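Long-range contact in long form salivary protein D7L (Phlebotomus duboscqi, PDB 6MT7), which binds and sequesters cysteinyl leukotrienes and a thromboxane A2 analogue, helping the female sand fly to feed on blood and inhibiting platelet aggregation: residues Q71-I83 with F104-Y117. Sequence-based numbering, arbitrary orientation.
Sequences QFNSRSVAIPGGI and FFNNNVNDLRTAFY. With TRT (fragment of triton X-100), chain C.
Two bends in the Arg-75 side chain, at chi2 (-84°) and chi3 (-58°), fold its guanidinium back over the end of helix 109-115, where it lies flat on the ring of Tyr-117, centres 4.2 Å apart. In the same pose the group turns its edge to the backbone: NE and NH2 of Arg-75 both grip Thr-114 O, side-on and from the same face of that carbonyl, with NH2 the nearer at 2.9 Å. The next carbonyl, that of Ala-115, is taken by Gln-71, whose CG stands anti to the backbone N (chi1 -170°); the bend at chi2 then lets NE2 donate an almost straight bond of 3.0 Å to Ala-115 O, while OE1 accepts from Arg-6 N. Two carbonyls at the C-terminal end of helix 109-115 are thus paired with side-chain donors. Gln-71 CG also makes a CH-pi contact with one face of Phe-116, whose opposite face meets the bound detergent fragment, so helix 65-74 backs the wall of the ligand pocket in this mainly helical fold of the odorant-binding-protein family. Beside it, the side chain of Phe-72 is a knob in a hole formed by Phe-104, Asp-111, Leu-112 and Ala-115; its CZ presses to 3.3 Å on Leu-112 CD2, a methyl that also touches the ligand. A Schellman motif with Ser-76 as C-prime ends helix 65-74 and sends the chain along helix 109-115, Val-77 CG2 packing on Thr-114 CG2 at 3.7 Å. Farther on, Pro-80 CG and Ile-83 CD1 each approach Phe-104 CE1 to 3.4 Å, and two waters link the backbone of Gly-81 to the amide of Asn-108.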
loop_
_atom_site.group_PDB
_atom_site.type_symbol
_atom_site.label_atom_id
_atom_site.label_comp_id
_atom_site.label_asym_id
_atom_site.label_seq_id
_atom_site.Cartn_x
_atom_site.Cartn_y
_atom_site.Cartn_z
ATOM N N GLN A 71 -6.923 11.653 -7.573
ATOM C CA GLN A 71 -7.781 10.856 -6.706
ATOM C C GLN A 71 -9.082 11.593 -6.419
ATOM O O GLN A 71 -10.168 11.013 -6.509
ATOM C CB GLN A 71 -7.068 10.505 -5.399
ATOM C CG GLN A 71 -7.838 9.470 -4.566
ATOM C CD GLN A 71 -7.601 8.050 -5.073
ATOM O OE1 GLN A 71 -6.642 7.797 -5.796
ATOM N NE2 GLN A 71 -8.466 7.129 -4.695
ATOM N N PHE A 72 -8.989 12.878 -6.068
ATOM C CA PHE A 72 -10.199 13.646 -5.800
ATOM C C PHE A 72 -11.076 13.722 -7.040
ATOM O O PHE A 72 -12.284 13.465 -6.983
ATOM C CB PHE A 72 -9.834 15.049 -5.324
ATOM C CG PHE A 72 -9.450 15.118 -3.883
ATOM C CD1 PHE A 72 -10.400 15.395 -2.914
ATOM C CD2 PHE A 72 -8.139 14.933 -3.497
ATOM C CE1 PHE A 72 -10.041 15.479 -1.579
ATOM C CE2 PHE A 72 -7.778 15.003 -2.161
ATOM C CZ PHE A 72 -8.729 15.277 -1.207
ATOM N N ASN A 73 -10.480 14.061 -8.183
ATOM C CA ASN A 73 -11.273 14.208 -9.399
ATOM C C ASN A 73 -11.957 12.903 -9.781
ATOM O O ASN A 73 -13.134 12.898 -10.165
ATOM C CB ASN A 73 -10.393 14.706 -10.547
ATOM C CG ASN A 73 -10.003 16.164 -10.387
ATOM O OD1 ASN A 73 -10.728 16.950 -9.777
ATOM N ND2 ASN A 73 -8.854 16.530 -10.936
ATOM N N SER A 74 -11.242 11.781 -9.674
ATOM C CA SER A 74 -11.819 10.513 -10.103
ATOM C C SER A 74 -12.954 10.071 -9.185
ATOM O O SER A 74 -13.867 9.361 -9.623
ATOM C CB SER A 74 -10.736 9.440 -10.164
ATOM O OG SER A 74 -10.302 9.109 -8.854
ATOM N N ARG A 75 -12.927 10.492 -7.925
ATOM C CA ARG A 75 -13.957 10.168 -6.950
ATOM C C ARG A 75 -15.047 11.231 -6.857
ATOM O O ARG A 75 -15.914 11.133 -5.981
ATOM C CB ARG A 75 -13.318 9.966 -5.573
ATOM C CG ARG A 75 -12.245 8.877 -5.545
ATOM C CD ARG A 75 -12.843 7.500 -5.364
ATOM N NE ARG A 75 -13.621 7.433 -4.137
ATOM C CZ ARG A 75 -14.927 7.189 -4.087
ATOM N NH1 ARG A 75 -15.620 6.970 -5.200
ATOM N NH2 ARG A 75 -15.543 7.165 -2.914
ATOM N N SER A 76 -15.016 12.246 -7.728
ATOM C CA SER A 76 -15.987 13.346 -7.723
ATOM C C SER A 76 -16.030 14.073 -6.379
ATOM O O SER A 76 -17.105 14.402 -5.871
ATOM C CB SER A 76 -17.389 12.865 -8.118
ATOM O OG SER A 76 -17.377 12.137 -9.338
ATOM N N VAL A 77 -14.858 14.329 -5.799
ATOM C CA VAL A 77 -14.713 15.136 -4.592
ATOM C C VAL A 77 -14.003 16.427 -4.970
ATOM O O VAL A 77 -12.980 16.400 -5.669
ATOM C CB VAL A 77 -13.928 14.398 -3.489
ATOM C CG1 VAL A 77 -13.914 15.225 -2.210
ATOM C CG2 VAL A 77 -14.516 13.015 -3.226
ATOM N N ALA A 78 -14.525 17.552 -4.485
ATOM C CA ALA A 78 -13.918 18.847 -4.765
ATOM C C ALA A 78 -12.473 18.888 -4.291
ATOM O O ALA A 78 -12.134 18.380 -3.220
ATOM C CB ALA A 78 -14.718 19.963 -4.088
ATOM N N ILE A 79 -11.612 19.501 -5.094
ATOM C CA ILE A 79 -10.217 19.687 -4.707
ATOM C C ILE A 79 -10.155 20.566 -3.466
ATOM O O ILE A 79 -10.668 21.692 -3.484
ATOM C CB ILE A 79 -9.396 20.307 -5.848
ATOM C CG1 ILE A 79 -9.517 19.452 -7.112
ATOM C CG2 ILE A 79 -7.936 20.465 -5.418
ATOM C CD1 ILE A 79 -9.048 18.040 -6.929
ATOM N N PRO A 80 -9.530 20.118 -2.382
ATOM C CA PRO A 80 -9.514 20.925 -1.159
ATOM C C PRO A 80 -8.559 22.107 -1.260
ATOM O O PRO A 80 -7.689 22.181 -2.132
ATOM C CB PRO A 80 -9.064 19.933 -0.085
ATOM C CG PRO A 80 -8.373 18.848 -0.810
ATOM C CD PRO A 80 -8.900 18.798 -2.206
ATOM N N GLY A 81 -8.749 23.063 -0.353
ATOM C CA GLY A 81 -7.814 24.159 -0.237
ATOM C C GLY A 81 -6.525 23.714 0.425
ATOM O O GLY A 81 -6.400 22.598 0.929
ATOM N N GLY A 82 -5.540 24.610 0.415
ATOM C CA GLY A 82 -4.287 24.339 1.098
ATOM C C GLY A 82 -3.376 23.354 0.404
ATOM O O GLY A 82 -2.529 22.739 1.062
ATOM N N ILE A 83 -3.536 23.167 -0.910
ATOM C CA ILE A 83 -2.655 22.257 -1.641
ATOM C C ILE A 83 -1.232 22.801 -1.675
ATOM O O ILE A 83 -0.267 22.031 -1.727
ATOM C CB ILE A 83 -3.206 22.015 -3.059
ATOM C CG1 ILE A 83 -4.593 21.384 -2.991
ATOM C CG2 ILE A 83 -2.262 21.129 -3.887
ATOM C CD1 ILE A 83 -4.617 20.088 -2.279
ATOM N N PHE A 104 -3.675 19.839 5.999
ATOM C CA PHE A 104 -4.437 19.334 4.861
ATOM C C PHE A 104 -5.345 18.188 5.289
ATOM O O PHE A 104 -6.522 18.134 4.908
ATOM C CB PHE A 104 -3.458 18.901 3.773
ATOM C CG PHE A 104 -4.085 18.208 2.602
ATOM C CD1 PHE A 104 -4.764 18.927 1.638
ATOM C CD2 PHE A 104 -3.952 16.839 2.444
ATOM C CE1 PHE A 104 -5.313 18.279 0.547
ATOM C CE2 PHE A 104 -4.508 16.193 1.358
ATOM C CZ PHE A 104 -5.185 16.913 0.416
ATOM N N PHE A 105 -4.823 17.279 6.111
ATOM C CA PHE A 105 -5.648 16.198 6.645
ATOM C C PHE A 105 -6.738 16.740 7.564
ATOM O O PHE A 105 -7.934 16.479 7.362
ATOM C CB PHE A 105 -4.780 15.193 7.407
ATOM C CG PHE A 105 -5.591 14.154 8.111
ATOM C CD1 PHE A 105 -6.159 13.109 7.392
ATOM C CD2 PHE A 105 -5.853 14.263 9.467
ATOM C CE1 PHE A 105 -6.949 12.163 8.018
ATOM C CE2 PHE A 105 -6.636 13.321 10.111
ATOM C CZ PHE A 105 -7.184 12.263 9.383
ATOM N N ASN A 106 -6.338 17.503 8.583
ATOM C CA ASN A 106 -7.286 17.940 9.602
ATOM C C ASN A 106 -8.405 18.778 9.011
ATOM O O ASN A 106 -9.522 18.762 9.530
ATOM C CB ASN A 106 -6.582 18.753 10.682
ATOM C CG ASN A 106 -5.789 17.898 11.638
ATOM O OD1 ASN A 106 -6.099 16.728 11.845
ATOM N ND2 ASN A 106 -4.769 18.495 12.261
ATOM N N ASN A 107 -8.121 19.538 7.957
ATOM C CA ASN A 107 -9.092 20.464 7.395
ATOM C C ASN A 107 -9.959 19.831 6.316
ATOM O O ASN A 107 -10.857 20.494 5.788
ATOM C CB ASN A 107 -8.374 21.698 6.817
ATOM C CG ASN A 107 -7.611 22.478 7.876
ATOM O OD1 ASN A 107 -7.853 22.310 9.070
ATOM N ND2 ASN A 107 -6.690 23.351 7.441
ATOM N N ASN A 108 -9.721 18.567 5.975
ATOM C CA ASN A 108 -10.487 17.934 4.911
ATOM C C ASN A 108 -10.781 16.481 5.218
ATOM O O ASN A 108 -10.869 15.667 4.294
ATOM C CB ASN A 108 -9.742 18.021 3.582
ATOM C CG ASN A 108 -9.475 19.441 3.176
ATOM O OD1 ASN A 108 -10.363 20.110 2.665
ATOM N ND2 ASN A 108 -8.265 19.922 3.425
ATOM N N VAL A 109 -10.955 16.134 6.502
ATOM C CA VAL A 109 -10.929 14.725 6.897
ATOM C C VAL A 109 -11.962 13.925 6.121
ATOM O O VAL A 109 -11.656 12.882 5.536
ATOM C CB VAL A 109 -11.164 14.565 8.411
ATOM C CG1 VAL A 109 -11.022 13.077 8.775
ATOM C CG2 VAL A 109 -10.208 15.411 9.212
ATOM N N ASN A 110 -13.213 14.376 6.133
ATOM C CA ASN A 110 -14.256 13.528 5.576
ATOM C C ASN A 110 -14.182 13.458 4.051
ATOM O O ASN A 110 -14.435 12.390 3.479
ATOM C CB ASN A 110 -15.617 13.985 6.104
ATOM C CG ASN A 110 -15.815 13.570 7.567
ATOM O OD1 ASN A 110 -15.391 12.481 7.959
ATOM N ND2 ASN A 110 -16.389 14.443 8.378
ATOM N N ASP A 111 -13.782 14.545 3.377
ATOM C CA ASP A 111 -13.539 14.464 1.935
ATOM C C ASP A 111 -12.377 13.533 1.618
ATOM O O ASP A 111 -12.394 12.830 0.601
ATOM C CB ASP A 111 -13.241 15.846 1.355
ATOM C CG ASP A 111 -14.490 16.670 1.104
ATOM O OD1 ASP A 111 -15.610 16.116 1.092
ATOM O OD2 ASP A 111 -14.342 17.887 0.915
ATOM N N LEU A 112 -11.344 13.534 2.460
ATOM C CA LEU A 112 -10.238 12.606 2.256
ATOM C C LEU A 112 -10.683 11.165 2.471
ATOM O O LEU A 112 -10.287 10.271 1.718
ATOM C CB LEU A 112 -9.080 12.958 3.188
ATOM C CG LEU A 112 -8.264 14.169 2.718
ATOM C CD1 LEU A 112 -7.339 14.626 3.843
ATOM C CD2 LEU A 112 -7.468 13.805 1.475
ATOM N N ARG A 113 -11.508 10.920 3.495
ATOM C CA ARG A 113 -12.036 9.573 3.681
ATOM C C ARG A 113 -12.881 9.150 2.484
ATOM O O ARG A 113 -12.810 7.995 2.038
ATOM C CB ARG A 113 -12.835 9.500 4.987
ATOM C CG ARG A 113 -11.941 9.687 6.208
ATOM C CD ARG A 113 -12.720 9.568 7.516
ATOM N NE ARG A 113 -13.311 8.242 7.652
ATOM C CZ ARG A 113 -14.089 7.879 8.660
ATOM N NH1 ARG A 113 -14.363 8.750 9.616
ATOM N NH2 ARG A 113 -14.586 6.648 8.712
ATOM N N THR A 114 -13.657 10.080 1.919
ATOM C CA THR A 114 -14.421 9.752 0.715
ATOM C C THR A 114 -13.490 9.391 -0.440
ATOM O O THR A 114 -13.676 8.373 -1.115
ATOM C CB THR A 114 -15.320 10.924 0.312
ATOM O OG1 THR A 114 -16.252 11.228 1.367
ATOM C CG2 THR A 114 -16.094 10.579 -0.967
ATOM N N ALA A 115 -12.484 10.229 -0.688
ATOM C CA ALA A 115 -11.615 10.020 -1.842
ATOM C C ALA A 115 -10.780 8.752 -1.718
ATOM O O ALA A 115 -10.478 8.110 -2.732
ATOM C CB ALA A 115 -10.710 11.232 -2.033
ATOM N N PHE A 116 -10.428 8.351 -0.497
ATOM C CA PHE A 116 -9.545 7.213 -0.295
ATOM C C PHE A 116 -10.260 6.023 0.327
ATOM O O PHE A 116 -9.605 5.165 0.929
ATOM C CB PHE A 116 -8.334 7.632 0.541
ATOM C CG PHE A 116 -7.374 8.499 -0.225
ATOM C CD1 PHE A 116 -6.360 7.931 -0.987
ATOM C CD2 PHE A 116 -7.539 9.876 -0.250
ATOM C CE1 PHE A 116 -5.498 8.727 -1.724
ATOM C CE2 PHE A 116 -6.681 10.676 -0.982
ATOM C CZ PHE A 116 -5.661 10.102 -1.715
ATOM N N TYR A 117 -11.585 5.958 0.173
ATOM C CA TYR A 117 -12.392 4.805 0.592
ATOM C C TYR A 117 -12.225 4.508 2.077
ATOM O O TYR A 117 -12.219 3.348 2.493
ATOM C CB TYR A 117 -12.056 3.561 -0.238
ATOM C CG TYR A 117 -12.281 3.735 -1.728
ATOM C CD1 TYR A 117 -13.556 3.654 -2.269
ATOM C CD2 TYR A 117 -11.221 3.977 -2.583
ATOM C CE1 TYR A 117 -13.763 3.810 -3.628
ATOM C CE2 TYR A 117 -11.415 4.135 -3.939
ATOM C CZ TYR A 117 -12.686 4.040 -4.457
ATOM O OH TYR A 117 -12.871 4.203 -5.813
HETATM C C25 TRT C . -9.083 -2.516 11.839
HETATM O O24 TRT C . -9.037 -1.707 10.668
HETATM C C23 TRT C . -8.672 -0.351 10.927
HETATM C C22 TRT C . -8.301 0.278 9.591
HETATM O O21 TRT C . -8.109 1.690 9.685
HETATM C C20 TRT C . -7.842 2.192 8.381
HETATM C C19 TRT C . -7.813 3.709 8.416
HETATM O O18 TRT C . -6.500 4.141 8.761
HETATM C C17 TRT C . -6.574 5.135 9.762
HETATM C C16 TRT C . -6.272 6.500 9.178
HETATM O O15 TRT C . -4.860 6.700 9.052
HETATM C C12 TRT C . -4.393 7.667 8.179
HETATM C C13 TRT C . -5.188 8.759 7.848
HETATM C C14 TRT C . -4.717 9.737 6.964
HETATM C C11 TRT C . -3.127 7.551 7.621
HETATM C C10 TRT C . -2.656 8.524 6.744
HETATM C C9 TRT C . -3.442 9.619 6.406
HETATM C C6 TRT C . -2.901 10.641 5.448
HETATM C C8 TRT C . -2.455 11.827 6.296
HETATM C C7 TRT C . -1.664 10.085 4.750
HETATM C C5 TRT C . -4.005 11.122 4.479
HETATM C C1 TRT C . -4.554 10.257 3.321
HETATM C C2 TRT C . -4.797 8.787 3.645
HETATM C C4 TRT C . -5.892 10.858 2.913
HETATM C C3 TRT C . -3.690 10.310 2.068
HETATM O O HOH W 1 -12.635 19.006 -0.766
HETATM O O HOH W 2 -7.286 22.584 3.270
HETATM O O HOH W 3 -10.744 22.864 1.883
#